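Local atomic coordinates of 6-phosphogluconate dehydrogenase, NAD-binding (Geobacter metallireducens, PDB entry 3PEF), a protein that probably reduces succinic semialdehyde to gamma-hydroxybutyrate with NADPH, as a member of the beta-hydroxyacid dehydrogenase family. Residues A[59-64]-A[89-94]; A[113-118]-A[141-146]; A[1-6]-A[26-31]. The protein carries 2 engineered substitutions. One frame throughout, in Å; residues are numbered along the deposited sequence.

How the interactions relate
All three contacts belong to the nucleotide-binding domain and reach one sheet. Interactions 1 and 3 each pair two parallel neighbouring strands, and they abut where strand 3-7 lies beside strand 60-63, with Phe62 N 2.9 Å from Gly5 O. Interaction 2 instead lays a helix across strand 115-122, the next strand beyond 90-93. Interaction 1 is buried, held by backbone bonds and apolar side chains; interactions 2 and 3 are partly buried. Their chemistry differs accordingly: interaction 2 has a salt bridge at its outer end, and interaction 3 sends polar Asn31 to NADP, which interaction 1 meets through the methyl end of Met64.

Interaction 1: residues A[59-64]-A[89-94]; sequences PVTFAM and RGYVDM. With NAP (NADP nicotinamide-adenine-dinucleotide phosphate), chain I.
The Phe62 ring meets Val92 and Met94 of the neighbouring strand, both oblique to it: Phe62 CD1 lies 3.7 Å from Val92 CB and 3.8 Å from Met94 SD, the latter a Met-aromatic contact. Val60 CG1 sits above one face of this ring, offset toward the rim. Phe62 runs alongside Val92 and Met94, pointing the same way, and helix 11-22 packs nearby through Leu20. On the sheet face of Thr61, Ala63, Tyr91 and Asp93, the end of Tyr91 leans toward strand 60-63, bringing its OH 3.2 Å from Ala63 CB. Five backbone bonds zip segments 59-64 and 89-94 into adjacent parallel strands of the Rossmann-type sheet, among them Val92 N to Thr61 O at 2.7 Å; the chain between them is partly helical. At the C-terminal end Met64, with CG anti to the backbone N (chi1 -164°) and a bend at chi2, lays SD 3.2 Å from Met94 O and carries CE to 3.3 Å from O4D of NADP. With an alanine here the ribose is likely to lose its methyl contact, and Met94 the sulfur packed against its CB. The chemistry implies a buried strand pair whose amides and carbonyls satisfy one another, one water joining Thr61 OG1 to Gly90 O, and which ends in the Met64 methyl group against the ribose.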
loop_
_atom_site.group_PDB
_atom_site.type_symbol
_atom_site.label_atom_id
_atom_site.label_comp_id
_atom_site.label_asym_id
_atom_site.label_seq_id
_atom_site.Cartn_x
_atom_site.Cartn_y
_atom_site.Cartn_z
ATOM N N PRO A 59 -41.857 -5.459 -22.299
ATOM C CA PRO A 59 -41.891 -3.997 -22.189
ATOM C C PRO A 59 -40.698 -3.479 -21.379
ATOM O O PRO A 59 -40.151 -2.434 -21.698
ATOM C CB PRO A 59 -43.190 -3.734 -21.427
ATOM C CG PRO A 59 -43.958 -5.020 -21.484
ATOM C CD PRO A 59 -42.961 -6.100 -21.563
ATOM N N VAL A 60 -40.312 -4.224 -20.348
ATOM C CA VAL A 60 -39.180 -3.885 -19.499
ATOM C C VAL A 60 -38.366 -5.145 -19.249
ATOM O O VAL A 60 -38.931 -6.180 -18.884
ATOM C CB VAL A 60 -39.658 -3.372 -18.130
ATOM C CG1 VAL A 60 -38.468 -3.117 -17.222
ATOM C CG2 VAL A 60 -40.513 -2.114 -18.311
ATOM N N THR A 61 -37.050 -5.063 -19.440
ATOM C CA THR A 61 -36.164 -6.214 -19.222
ATOM C C THR A 61 -35.042 -5.853 -18.251
ATOM O O THR A 61 -34.400 -4.807 -18.389
ATOM C CB THR A 61 -35.544 -6.718 -20.554
ATOM O OG1 THR A 61 -36.591 -7.171 -21.430
ATOM C CG2 THR A 61 -34.574 -7.873 -20.286
ATOM N N PHE A 62 -34.810 -6.713 -17.266
ATOM C CA PHE A 62 -33.732 -6.504 -16.296
ATOM C C PHE A 62 -32.527 -7.354 -16.691
ATOM O O PHE A 62 -32.696 -8.446 -17.231
ATOM C CB PHE A 62 -34.200 -6.885 -14.890
ATOM C CG PHE A 62 -35.432 -6.146 -14.438
ATOM C CD1 PHE A 62 -35.346 -4.825 -14.007
ATOM C CD2 PHE A 62 -36.674 -6.771 -14.443
ATOM C CE1 PHE A 62 -36.488 -4.136 -13.598
ATOM C CE2 PHE A 62 -37.819 -6.093 -14.034
ATOM C CZ PHE A 62 -37.723 -4.768 -13.612
ATOM N N ALA A 63 -31.318 -6.860 -16.435
ATOM C CA ALA A 63 -30.103 -7.642 -16.693
ATOM C C ALA A 63 -29.218 -7.654 -15.461
ATOM O O ALA A 63 -29.064 -6.628 -14.792
ATOM C CB ALA A 63 -29.333 -7.087 -17.883
ATOM N N MET A 64 -28.640 -8.816 -15.167
ATOM C CA MET A 64 -27.793 -8.990 -13.986
ATOM C C MET A 64 -26.563 -9.808 -14.364
ATOM O O MET A 64 -26.495 -11.007 -14.105
ATOM C CB MET A 64 -28.581 -9.671 -12.843
ATOM C CG MET A 64 -27.913 -9.545 -11.472
ATOM S SD MET A 64 -27.527 -7.801 -11.118
ATOM C CE MET A 64 -27.467 -7.829 -9.324
ATOM N N ARG A 89 -39.523 0.177 -25.684
ATOM C CA ARG A 89 -39.315 -0.894 -24.711
ATOM C C ARG A 89 -38.076 -0.554 -23.887
ATOM O O ARG A 89 -37.144 0.078 -24.398
ATOM C CB ARG A 89 -39.187 -2.259 -25.407
ATOM C CG ARG A 89 -40.467 -2.660 -26.150
ATOM C CD ARG A 89 -40.405 -4.094 -26.691
ATOM N NE ARG A 89 -39.433 -4.242 -27.777
ATOM C CZ ARG A 89 -39.668 -3.905 -29.037
ATOM N NH1 ARG A 89 -40.846 -3.391 -29.375
ATOM N NH2 ARG A 89 -38.731 -4.087 -29.964
ATOM N N GLY A 90 -38.076 -0.950 -22.612
ATOM C CA GLY A 90 -37.039 -0.529 -21.684
ATOM C C GLY A 90 -36.030 -1.610 -21.323
ATOM O O GLY A 90 -36.364 -2.804 -21.249
ATOM N N TYR A 91 -34.787 -1.183 -21.115
ATOM C CA TYR A 91 -33.710 -2.070 -20.691
ATOM C C TYR A 91 -33.150 -1.526 -19.383
ATOM O O TYR A 91 -32.714 -0.377 -19.310
ATOM C CB TYR A 91 -32.612 -2.124 -21.752
ATOM C CG TYR A 91 -31.518 -3.155 -21.493
ATOM C CD1 TYR A 91 -30.174 -2.780 -21.424
ATOM C CD2 TYR A 91 -31.835 -4.499 -21.313
ATOM C CE1 TYR A 91 -29.160 -3.733 -21.205
ATOM C CE2 TYR A 91 -30.845 -5.453 -21.098
ATOM C CZ TYR A 91 -29.510 -5.072 -21.051
ATOM O OH TYR A 91 -28.545 -6.034 -20.827
ATOM N N VAL A 92 -33.187 -2.345 -18.345
ATOM C CA VAL A 92 -32.711 -1.928 -17.029
ATOM C C VAL A 92 -31.495 -2.775 -16.642
ATOM O O VAL A 92 -31.641 -3.918 -16.203
ATOM C CB VAL A 92 -33.801 -2.108 -15.950
ATOM C CG1 VAL A 92 -33.275 -1.668 -14.587
ATOM C CG2 VAL A 92 -35.077 -1.328 -16.320
ATOM N N ASP A 93 -30.298 -2.242 -16.834
ATOM C CA ASP A 93 -29.095 -3.010 -16.513
ATOM C C ASP A 93 -28.721 -2.851 -15.045
ATOM O O ASP A 93 -28.400 -1.741 -14.582
ATOM C CB ASP A 93 -27.909 -2.637 -17.420
ATOM C CG ASP A 93 -26.806 -3.717 -17.425
ATOM O OD1 ASP A 93 -26.816 -4.615 -16.553
ATOM O OD2 ASP A 93 -25.936 -3.681 -18.315
ATOM N N MET A 94 -28.767 -3.963 -14.322
ATOM C CA MET A 94 -28.508 -3.964 -12.875
ATOM C C MET A 94 -27.123 -4.520 -12.531
ATOM O O MET A 94 -26.754 -4.666 -11.352
ATOM C CB MET A 94 -29.623 -4.708 -12.138
ATOM C CG MET A 94 -31.010 -4.215 -12.546
ATOM S SD MET A 94 -32.384 -5.034 -11.690
ATOM C CE MET A 94 -32.227 -4.397 -10.001
HETATM P PA NAP I . -22.487 -14.805 -11.055
HETATM O O1A NAP I . -21.095 -15.199 -11.366
HETATM O O2A NAP I . -23.265 -15.799 -10.293
HETATM O O5B NAP I . -23.271 -14.447 -12.404
HETATM C C5B NAP I . -22.619 -13.799 -13.462
HETATM C C4B NAP I . -23.598 -13.765 -14.622
HETATM O O4B NAP I . -22.990 -13.083 -15.698
HETATM C C3B NAP I . -23.917 -15.172 -15.121
HETATM O O3B NAP I . -25.265 -15.137 -15.529
HETATM C C2B NAP I . -23.025 -15.299 -16.339
HETATM O O2B NAP I . -23.477 -16.198 -17.318
HETATM C C1B NAP I . -23.097 -13.875 -16.856
HETATM N N9A NAP I . -22.019 -13.605 -17.817
HETATM C C8A NAP I . -20.680 -13.493 -17.534
HETATM N N7A NAP I . -20.021 -13.257 -18.692
HETATM C C5A NAP I . -20.917 -13.229 -19.699
HETATM C C6A NAP I . -20.771 -13.009 -21.059
HETATM N N6A NAP I . -19.567 -12.791 -21.569
HETATM N N1A NAP I . -21.877 -13.039 -21.865
HETATM C C2A NAP I . -23.129 -13.269 -21.320
HETATM N N3A NAP I . -23.269 -13.477 -19.961
HETATM C C4A NAP I . -22.178 -13.449 -19.166
HETATM O O3 NAP I . -22.391 -13.449 -10.228
HETATM P PN NAP I . -23.521 -12.579 -9.538
HETATM O O1N NAP I . -23.177 -12.373 -8.122
HETATM O O2N NAP I . -24.867 -13.081 -9.879
HETATM O O5D NAP I . -23.159 -11.251 -10.376
HETATM C C5D NAP I . -24.071 -10.527 -11.157
HETATM C C4D NAP I . -23.768 -9.047 -10.923
HETATM O O4D NAP I . -24.238 -8.607 -9.672
HETATM C C3D NAP I . -22.279 -8.773 -10.876
HETATM O O3D NAP I . -22.108 -7.532 -11.526
HETATM C C2D NAP I . -21.955 -8.673 -9.393
HETATM O O2D NAP I . -20.844 -7.845 -9.186
HETATM C C1D NAP I . -23.215 -8.008 -8.900
HETATM N N1N NAP I . -23.575 -8.166 -7.474
HETATM C C2N NAP I . -23.341 -9.338 -6.817
HETATM C C3N NAP I . -23.735 -9.490 -5.489
HETATM C C7N NAP I . -23.522 -10.798 -4.787
HETATM O O7N NAP I . -23.493 -10.766 -3.403
HETATM N N7N NAP I . -23.342 -11.958 -5.441
HETATM C C4N NAP I . -24.376 -8.443 -4.818
HETATM C C5N NAP I . -24.636 -7.263 -5.509
HETATM C C6N NAP I . -24.247 -7.136 -6.843
HETATM P P2B NAP I . -23.184 -17.796 -17.201
HETATM O O1X NAP I . -23.328 -18.338 -18.616
HETATM O O2X NAP I . -21.799 -17.990 -16.677
HETATM O O3X NAP I . -24.171 -18.424 -16.257
HETATM O O HOH W 1 -37.397 -5.047 -22.793
#

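Interaction 2: residues A[113-118]-A[141-146]; sequences GGRFLE and RNLYDE. With EDO (1,2-ethanediol), chain N.
Arg115 and Glu146 cross at about a right angle, with guanidinium and carboxylate planes 37° apart, and form a salt bridge of 2.7 Å from NH2 to OE2. The bond is nearly straight; the oxygen lies close to the guanidinium plane, whereas the nitrogen meets the carboxylate from above its plane. A bend at chi3 (-53°) helps turn the arginine head over the first turn of helix 141-154. There Leu143 CB sits over one face, offset toward the rim of the guanidinium, and Asn142 CB lies at the edge, 3.6 Å from NH1. Glu146 OE1 takes a water, which is only weakly bonded to Arg115 NH2, while Arg115 NE is held by Gly88 O. Deeper in, Leu143 points toward the strand and sets CD2 3.8 Å from Leu117 CB. Leu117 CD1 approaches the edge of the Tyr144 ring, 4.3 Å from its CD1, and reaches the helix backbone at Tyr144 CA. Val92 of the adjacent strand joins Leu117 and Leu143 in this apolar layer. Strand 115-118 and helix 141-146 cross at 72°, an apolar helix-on-sheet layer with a salt bridge at its partly exposed end, within the alpha/beta nucleotide-binding domain of the 6-phosphogluconate dehydrogenase family.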
loop_
_atom_site.group_PDB
_atom_site.type_symbol
_atom_site.label_atom_id
_atom_site.label_comp_id
_atom_site.label_asym_id
_atom_site.label_seq_id
_atom_site.Cartn_x
_atom_site.Cartn_y
_atom_site.Cartn_z
ATOM N N GLY A 113 -34.166 3.568 -30.266
ATOM C CA GLY A 113 -35.544 3.910 -29.954
ATOM C C GLY A 113 -36.081 3.250 -28.693
ATOM O O GLY A 113 -37.285 3.264 -28.450
ATOM N N GLY A 114 -35.195 2.665 -27.893
ATOM C CA GLY A 114 -35.589 2.102 -26.611
ATOM C C GLY A 114 -35.266 3.052 -25.465
ATOM O O GLY A 114 -34.758 4.152 -25.686
ATOM N N ARG A 115 -35.560 2.635 -24.238
ATOM C CA ARG A 115 -35.260 3.458 -23.066
ATOM C C ARG A 115 -34.311 2.712 -22.131
ATOM O O ARG A 115 -34.320 1.480 -22.088
ATOM C CB ARG A 115 -36.554 3.868 -22.354
ATOM C CG ARG A 115 -37.417 4.856 -23.189
ATOM C CD ARG A 115 -38.789 5.105 -22.563
ATOM N NE ARG A 115 -39.477 3.842 -22.304
ATOM C CZ ARG A 115 -40.313 3.636 -21.291
ATOM N NH1 ARG A 115 -40.576 4.615 -20.439
ATOM N NH2 ARG A 115 -40.882 2.447 -21.130
ATOM N N PHE A 116 -33.481 3.448 -21.392
ATOM C CA PHE A 116 -32.474 2.799 -20.557
ATOM C C PHE A 116 -32.356 3.345 -19.137
ATOM O O PHE A 116 -32.436 4.553 -18.924
ATOM C CB PHE A 116 -31.107 2.856 -21.226
ATOM C CG PHE A 116 -30.027 2.216 -20.419
ATOM C CD1 PHE A 116 -29.862 0.845 -20.428
ATOM C CD2 PHE A 116 -29.189 2.983 -19.624
ATOM C CE1 PHE A 116 -28.869 0.254 -19.672
ATOM C CE2 PHE A 116 -28.193 2.401 -18.880
ATOM C CZ PHE A 116 -28.030 1.032 -18.905
ATOM N N LEU A 117 -32.139 2.433 -18.186
ATOM C CA LEU A 117 -32.016 2.741 -16.758
ATOM C C LEU A 117 -30.914 1.828 -16.245
ATOM O O LEU A 117 -30.938 0.632 -16.513
ATOM C CB LEU A 117 -33.314 2.347 -16.039
ATOM C CG LEU A 117 -34.061 3.063 -14.888
ATOM C CD1 LEU A 117 -34.565 2.066 -13.842
ATOM C CD2 LEU A 117 -33.342 4.246 -14.221
ATOM N N GLU A 118 -29.942 2.356 -15.520
ATOM C CA GLU A 118 -29.036 1.458 -14.802
ATOM C C GLU A 118 -29.595 1.316 -13.413
ATOM O O GLU A 118 -30.122 2.278 -12.875
ATOM C CB GLU A 118 -27.617 2.007 -14.726
ATOM C CG GLU A 118 -27.482 3.269 -13.896
ATOM C CD GLU A 118 -26.039 3.729 -13.785
ATOM O OE1 GLU A 118 -25.800 4.845 -13.285
ATOM O OE2 GLU A 118 -25.134 2.975 -14.197
ATOM N N ARG A 141 -36.479 8.414 -16.144
ATOM C CA ARG A 141 -37.427 8.459 -15.033
ATOM C C ARG A 141 -38.750 7.752 -15.316
ATOM O O ARG A 141 -39.355 7.154 -14.415
ATOM C CB ARG A 141 -37.682 9.909 -14.611
ATOM C CG ARG A 141 -36.754 10.381 -13.502
ATOM C CD ARG A 141 -36.916 11.872 -13.211
ATOM N NE ARG A 141 -36.400 12.697 -14.301
ATOM C CZ ARG A 141 -35.139 13.113 -14.396
ATOM N NH1 ARG A 141 -34.258 12.783 -13.460
ATOM N NH2 ARG A 141 -34.757 13.859 -15.425
ATOM N N ASN A 142 -39.206 7.836 -16.561
ATOM C CA ASN A 142 -40.420 7.147 -16.967
ATOM C C ASN A 142 -40.231 5.627 -16.877
ATOM O O ASN A 142 -41.098 4.898 -16.383
ATOM C CB ASN A 142 -40.803 7.568 -18.382
ATOM C CG ASN A 142 -41.164 9.046 -18.463
ATOM O OD1 ASN A 142 -41.640 9.634 -17.485
ATOM N ND2 ASN A 142 -40.933 9.653 -19.623
ATOM N N LEU A 143 -39.074 5.160 -17.329
ATOM C CA LEU A 143 -38.738 3.750 -17.199
ATOM C C LEU A 143 -38.601 3.364 -15.725
ATOM O O LEU A 143 -39.031 2.289 -15.314
ATOM C CB LEU A 143 -37.461 3.431 -17.973
ATOM C CG LEU A 143 -36.980 1.989 -17.881
ATOM C CD1 LEU A 143 -38.112 1.014 -18.178
ATOM C CD2 LEU A 143 -35.797 1.784 -18.835
ATOM N N TYR A 144 -38.006 4.247 -14.933
ATOM C CA TYR A 144 -37.899 4.016 -13.495
ATOM C C TYR A 144 -39.296 3.742 -12.946
ATOM O O TYR A 144 -39.524 2.754 -12.252
ATOM C CB TYR A 144 -37.293 5.246 -12.829
ATOM C CG TYR A 144 -37.190 5.200 -11.322
ATOM C CD1 TYR A 144 -36.201 4.453 -10.697
ATOM C CD2 TYR A 144 -38.055 5.949 -10.522
ATOM C CE1 TYR A 144 -36.086 4.423 -9.305
ATOM C CE2 TYR A 144 -37.949 5.927 -9.140
ATOM C CZ TYR A 144 -36.958 5.160 -8.533
ATOM O OH TYR A 144 -36.840 5.131 -7.154
ATOM N N ASP A 145 -40.243 4.608 -13.289
ATOM C CA ASP A 145 -41.592 4.482 -12.760
ATOM C C ASP A 145 -42.262 3.207 -13.294
ATOM O O ASP A 145 -42.974 2.505 -12.571
ATOM C CB ASP A 145 -42.416 5.741 -13.077
ATOM C CG ASP A 145 -41.970 6.959 -12.263
ATOM O OD1 ASP A 145 -41.610 6.786 -11.075
ATOM O OD2 ASP A 145 -41.985 8.089 -12.804
ATOM N N GLU A 146 -41.998 2.894 -14.556
ATOM C CA GLU A 146 -42.559 1.699 -15.167
ATOM C C GLU A 146 -41.998 0.402 -14.572
ATOM O O GLU A 146 -42.719 -0.582 -14.451
ATOM C CB GLU A 146 -42.367 1.724 -16.686
ATOM C CG GLU A 146 -43.078 0.597 -17.397
ATOM C CD GLU A 146 -43.082 0.769 -18.904
ATOM O OE1 GLU A 146 -43.340 -0.231 -19.612
ATOM O OE2 GLU A 146 -42.833 1.901 -19.376
HETATM C C1 EDO N . -30.522 6.906 -20.530
HETATM O O1 EDO N . -31.882 6.575 -20.813
HETATM C C2 EDO N . -29.648 6.733 -21.767
HETATM O O2 EDO N . -28.356 7.271 -21.465
HETATM O O HOH W 2 -42.078 -0.442 -21.967
#

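Interaction 3: residues A[1-6]-A[26-31]; sequences SQKFGF and SVTIWN. Engineered in segment 1-6: Ser1 (natural residue Met). With NAP (NADP nicotinamide-adenine-dinucleotide phosphate), chain I.
Phe6 N donates to Thr28 O at 2.7 Å, the shortest of the five backbone bonds that join segments 1-6 and 26-31 as parallel strands. The ladder runs from Ser26 N on Gln2 O to Trp30 N on Phe6 O, and CA-H groups add weaker contacts, such as Val27 CA to Phe4 O at 3.2 Å. On one sheet face Phe6 CB touches Val27 CG1 and Ile29 CG2, the latter at 4.2 Å, while the Phe6 ring leads away to Met16 and Ala17 of helix 11-22. On the other face Lys3, its CG anti to the backbone N (chi1 -176°) and its chain bent only at chi4, crosses the Thr28 side chain at a slant; NZ stays 3.5 Å from Thr28 OG1, not hydrogen-bonded, and that hydroxyl bonds weakly to Glu46. Asn31 grips the cofactor with both ends of its amide. OD1 accepts from O3B of the adenosine ribose at 2.8 Å, and ND2 donates almost straight to O3X of the 2'-phosphate, also at 2.8 Å. Leu9 N and Ser33 O bond the same amide and would fix its rotation. Trp30 presents a ring edge to the adenine. Strand 3-7, helix 11-22 and strand 26-30 form the first beta-alpha-beta unit of a Rossmann fold, with Asn31, just past the second strand, holding the adenosine ribose and its 2'-phosphate.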
loop_
_atom_site.group_PDB
_atom_site.type_symbol
_atom_site.label_atom_id
_atom_site.label_comp_id
_atom_site.label_asym_id
_atom_site.label_seq_id
_atom_site.Cartn_x
_atom_site.Cartn_y
_atom_site.Cartn_z
ATOM N N SER A 1 -49.488 -10.269 -13.161
ATOM C CA SER A 1 -49.951 -9.954 -14.513
ATOM C C SER A 1 -48.815 -9.418 -15.377
ATOM O O SER A 1 -48.561 -9.921 -16.470
ATOM C CB SER A 1 -51.085 -8.929 -14.461
ATOM O OG SER A 1 -51.451 -8.510 -15.765
ATOM N N GLN A 2 -48.161 -8.379 -14.865
ATOM C CA GLN A 2 -46.975 -7.763 -15.456
ATOM C C GLN A 2 -46.071 -8.716 -16.240
ATOM O O GLN A 2 -45.794 -9.829 -15.801
ATOM C CB GLN A 2 -46.137 -7.138 -14.337
ATOM C CG GLN A 2 -46.569 -5.757 -13.896
ATOM C CD GLN A 2 -45.719 -4.676 -14.530
ATOM O OE1 GLN A 2 -45.655 -3.548 -14.040
ATOM N NE2 GLN A 2 -45.046 -5.022 -15.625
ATOM N N LYS A 3 -45.580 -8.253 -17.385
ATOM C CA LYS A 3 -44.615 -9.014 -18.177
ATOM C C LYS A 3 -43.226 -8.386 -18.083
ATOM O O LYS A 3 -43.064 -7.204 -18.394
ATOM C CB LYS A 3 -45.080 -9.056 -19.629
ATOM C CG LYS A 3 -44.228 -9.893 -20.562
ATOM C CD LYS A 3 -44.920 -9.989 -21.928
ATOM C CE LYS A 3 -44.079 -10.732 -22.951
ATOM N NZ LYS A 3 -43.909 -12.161 -22.598
ATOM N N PHE A 4 -42.235 -9.174 -17.647
ATOM C CA PHE A 4 -40.836 -8.731 -17.561
ATOM C C PHE A 4 -39.866 -9.668 -18.281
ATOM O O PHE A 4 -40.049 -10.885 -18.272
ATOM C CB PHE A 4 -40.364 -8.642 -16.101
ATOM C CG PHE A 4 -41.074 -7.603 -15.280
ATOM C CD1 PHE A 4 -40.935 -6.253 -15.575
ATOM C CD2 PHE A 4 -41.836 -7.972 -14.182
ATOM C CE1 PHE A 4 -41.567 -5.282 -14.802
ATOM C CE2 PHE A 4 -42.483 -7.000 -13.396
ATOM C CZ PHE A 4 -42.351 -5.664 -13.714
ATOM N N GLY A 5 -38.823 -9.095 -18.876
ATOM C CA GLY A 5 -37.698 -9.875 -19.372
ATOM C C GLY A 5 -36.611 -9.976 -18.306
ATOM O O GLY A 5 -36.463 -9.074 -17.478
ATOM N N PHE A 6 -35.848 -11.067 -18.301
ATOM C CA PHE A 6 -34.699 -11.140 -17.403
ATOM C C PHE A 6 -33.509 -11.836 -18.058
ATOM O O PHE A 6 -33.610 -12.952 -18.571
ATOM C CB PHE A 6 -35.045 -11.772 -16.045
ATOM C CG PHE A 6 -34.173 -11.279 -14.902
ATOM C CD1 PHE A 6 -34.717 -10.512 -13.873
ATOM C CD2 PHE A 6 -32.816 -11.585 -14.858
ATOM C CE1 PHE A 6 -33.931 -10.053 -12.819
ATOM C CE2 PHE A 6 -32.010 -11.117 -13.820
ATOM C CZ PHE A 6 -32.564 -10.357 -12.788
ATOM N N SER A 26 -45.314 -12.525 -15.497
ATOM C CA SER A 26 -45.008 -13.347 -16.647
ATOM C C SER A 26 -43.573 -12.990 -17.048
ATOM O O SER A 26 -43.318 -11.866 -17.461
ATOM C CB SER A 26 -46.011 -13.038 -17.763
ATOM O OG SER A 26 -45.582 -13.553 -19.002
ATOM N N VAL A 27 -42.636 -13.928 -16.889
ATOM C CA VAL A 27 -41.207 -13.625 -17.055
ATOM C C VAL A 27 -40.563 -14.450 -18.185
ATOM O O VAL A 27 -40.677 -15.685 -18.218
ATOM C CB VAL A 27 -40.417 -13.850 -15.723
ATOM C CG1 VAL A 27 -38.989 -13.372 -15.852
ATOM C CG2 VAL A 27 -41.088 -13.114 -14.550
ATOM N N THR A 28 -39.920 -13.749 -19.115
ATOM C CA THR A 28 -39.159 -14.347 -20.221
ATOM C C THR A 28 -37.684 -14.218 -19.841
ATOM O O THR A 28 -37.221 -13.127 -19.490
ATOM C CB THR A 28 -39.418 -13.599 -21.570
ATOM O OG1 THR A 28 -40.803 -13.687 -21.925
ATOM C CG2 THR A 28 -38.573 -14.178 -22.702
ATOM N N ILE A 29 -36.950 -15.325 -19.872
ATOM C CA ILE A 29 -35.595 -15.325 -19.328
ATOM C C ILE A 29 -34.576 -15.860 -20.309
ATOM O O ILE A 29 -34.918 -16.613 -21.227
ATOM C CB ILE A 29 -35.508 -16.150 -18.029
ATOM C CG1 ILE A 29 -35.803 -17.625 -18.319
ATOM C CG2 ILE A 29 -36.483 -15.584 -16.979
ATOM C CD1 ILE A 29 -35.906 -18.480 -17.070
ATOM N N TRP A 30 -33.324 -15.461 -20.092
ATOM C CA TRP A 30 -32.191 -15.892 -20.905
ATOM C C TRP A 30 -30.904 -15.892 -20.087
ATOM O O TRP A 30 -30.656 -14.990 -19.289
ATOM C CB TRP A 30 -31.973 -14.961 -22.101
ATOM C CG TRP A 30 -30.769 -15.355 -22.930
ATOM C CD1 TRP A 30 -30.751 -16.239 -23.973
ATOM C CD2 TRP A 30 -29.419 -14.895 -22.773
ATOM N NE1 TRP A 30 -29.482 -16.345 -24.488
ATOM C CE2 TRP A 30 -28.642 -15.539 -23.764
ATOM C CE3 TRP A 30 -28.789 -14.011 -21.886
ATOM C CZ2 TRP A 30 -27.264 -15.314 -23.903
ATOM C CZ3 TRP A 30 -27.415 -13.786 -22.021
ATOM C CH2 TRP A 30 -26.667 -14.436 -23.025
ATOM N N ASN A 31 -30.072 -16.899 -20.307
ATOM C CA ASN A 31 -28.751 -16.923 -19.709
ATOM C C ASN A 31 -27.802 -17.510 -20.724
ATOM O O ASN A 31 -28.200 -18.392 -21.487
ATOM C CB ASN A 31 -28.723 -17.790 -18.441
ATOM C CG ASN A 31 -27.411 -17.635 -17.663
ATOM O OD1 ASN A 31 -27.076 -16.537 -17.225
ATOM N ND2 ASN A 31 -26.659 -18.731 -17.507
HETATM P PA NAP I . -22.487 -14.805 -11.055
HETATM O O1A NAP I . -21.095 -15.199 -11.366
HETATM O O2A NAP I . -23.265 -15.799 -10.293
HETATM O O5B NAP I . -23.271 -14.447 -12.404
HETATM C C5B NAP I . -22.619 -13.799 -13.462
HETATM C C4B NAP I . -23.598 -13.765 -14.622
HETATM O O4B NAP I . -22.990 -13.083 -15.698
HETATM C C3B NAP I . -23.917 -15.172 -15.121
HETATM O O3B NAP I . -25.265 -15.137 -15.529
HETATM C C2B NAP I . -23.025 -15.299 -16.339
HETATM O O2B NAP I . -23.477 -16.198 -17.318
HETATM C C1B NAP I . -23.097 -13.875 -16.856
HETATM N N9A NAP I . -22.019 -13.605 -17.817
HETATM C C8A NAP I . -20.680 -13.493 -17.534
HETATM N N7A NAP I . -20.021 -13.257 -18.692
HETATM C C5A NAP I . -20.917 -13.229 -19.699
HETATM C C6A NAP I . -20.771 -13.009 -21.059
HETATM N N6A NAP I . -19.567 -12.791 -21.569
HETATM N N1A NAP I . -21.877 -13.039 -21.865
HETATM C C2A NAP I . -23.129 -13.269 -21.320
HETATM N N3A NAP I . -23.269 -13.477 -19.961
HETATM C C4A NAP I . -22.178 -13.449 -19.166
HETATM O O3 NAP I . -22.391 -13.449 -10.228
HETATM P PN NAP I . -23.521 -12.579 -9.538
HETATM O O1N NAP I . -23.177 -12.373 -8.122
HETATM O O2N NAP I . -24.867 -13.081 -9.879
HETATM O O5D NAP I . -23.159 -11.251 -10.376
HETATM C C5D NAP I . -24.071 -10.527 -11.157
HETATM C C4D NAP I . -23.768 -9.047 -10.923
HETATM O O4D NAP I . -24.238 -8.607 -9.672
HETATM C C3D NAP I . -22.279 -8.773 -10.876
HETATM O O3D NAP I . -22.108 -7.532 -11.526
HETATM C C2D NAP I . -21.955 -8.673 -9.393
HETATM O O2D NAP I . -20.844 -7.845 -9.186
HETATM C C1D NAP I . -23.215 -8.008 -8.900
HETATM N N1N NAP I . -23.575 -8.166 -7.474
HETATM C C2N NAP I . -23.341 -9.338 -6.817
HETATM C C3N NAP I . -23.735 -9.490 -5.489
HETATM C C7N NAP I . -23.522 -10.798 -4.787
HETATM O O7N NAP I . -23.493 -10.766 -3.403
HETATM N N7N NAP I . -23.342 -11.958 -5.441
HETATM C C4N NAP I . -24.376 -8.443 -4.818
HETATM C C5N NAP I . -24.636 -7.263 -5.509
HETATM C C6N NAP I . -24.247 -7.136 -6.843
HETATM P P2B NAP I . -23.184 -17.796 -17.201
HETATM O O1X NAP I . -23.328 -18.338 -18.616
HETATM O O2X NAP I . -21.799 -17.990 -16.677
HETATM O O3X NAP I . -24.171 -18.424 -16.257
#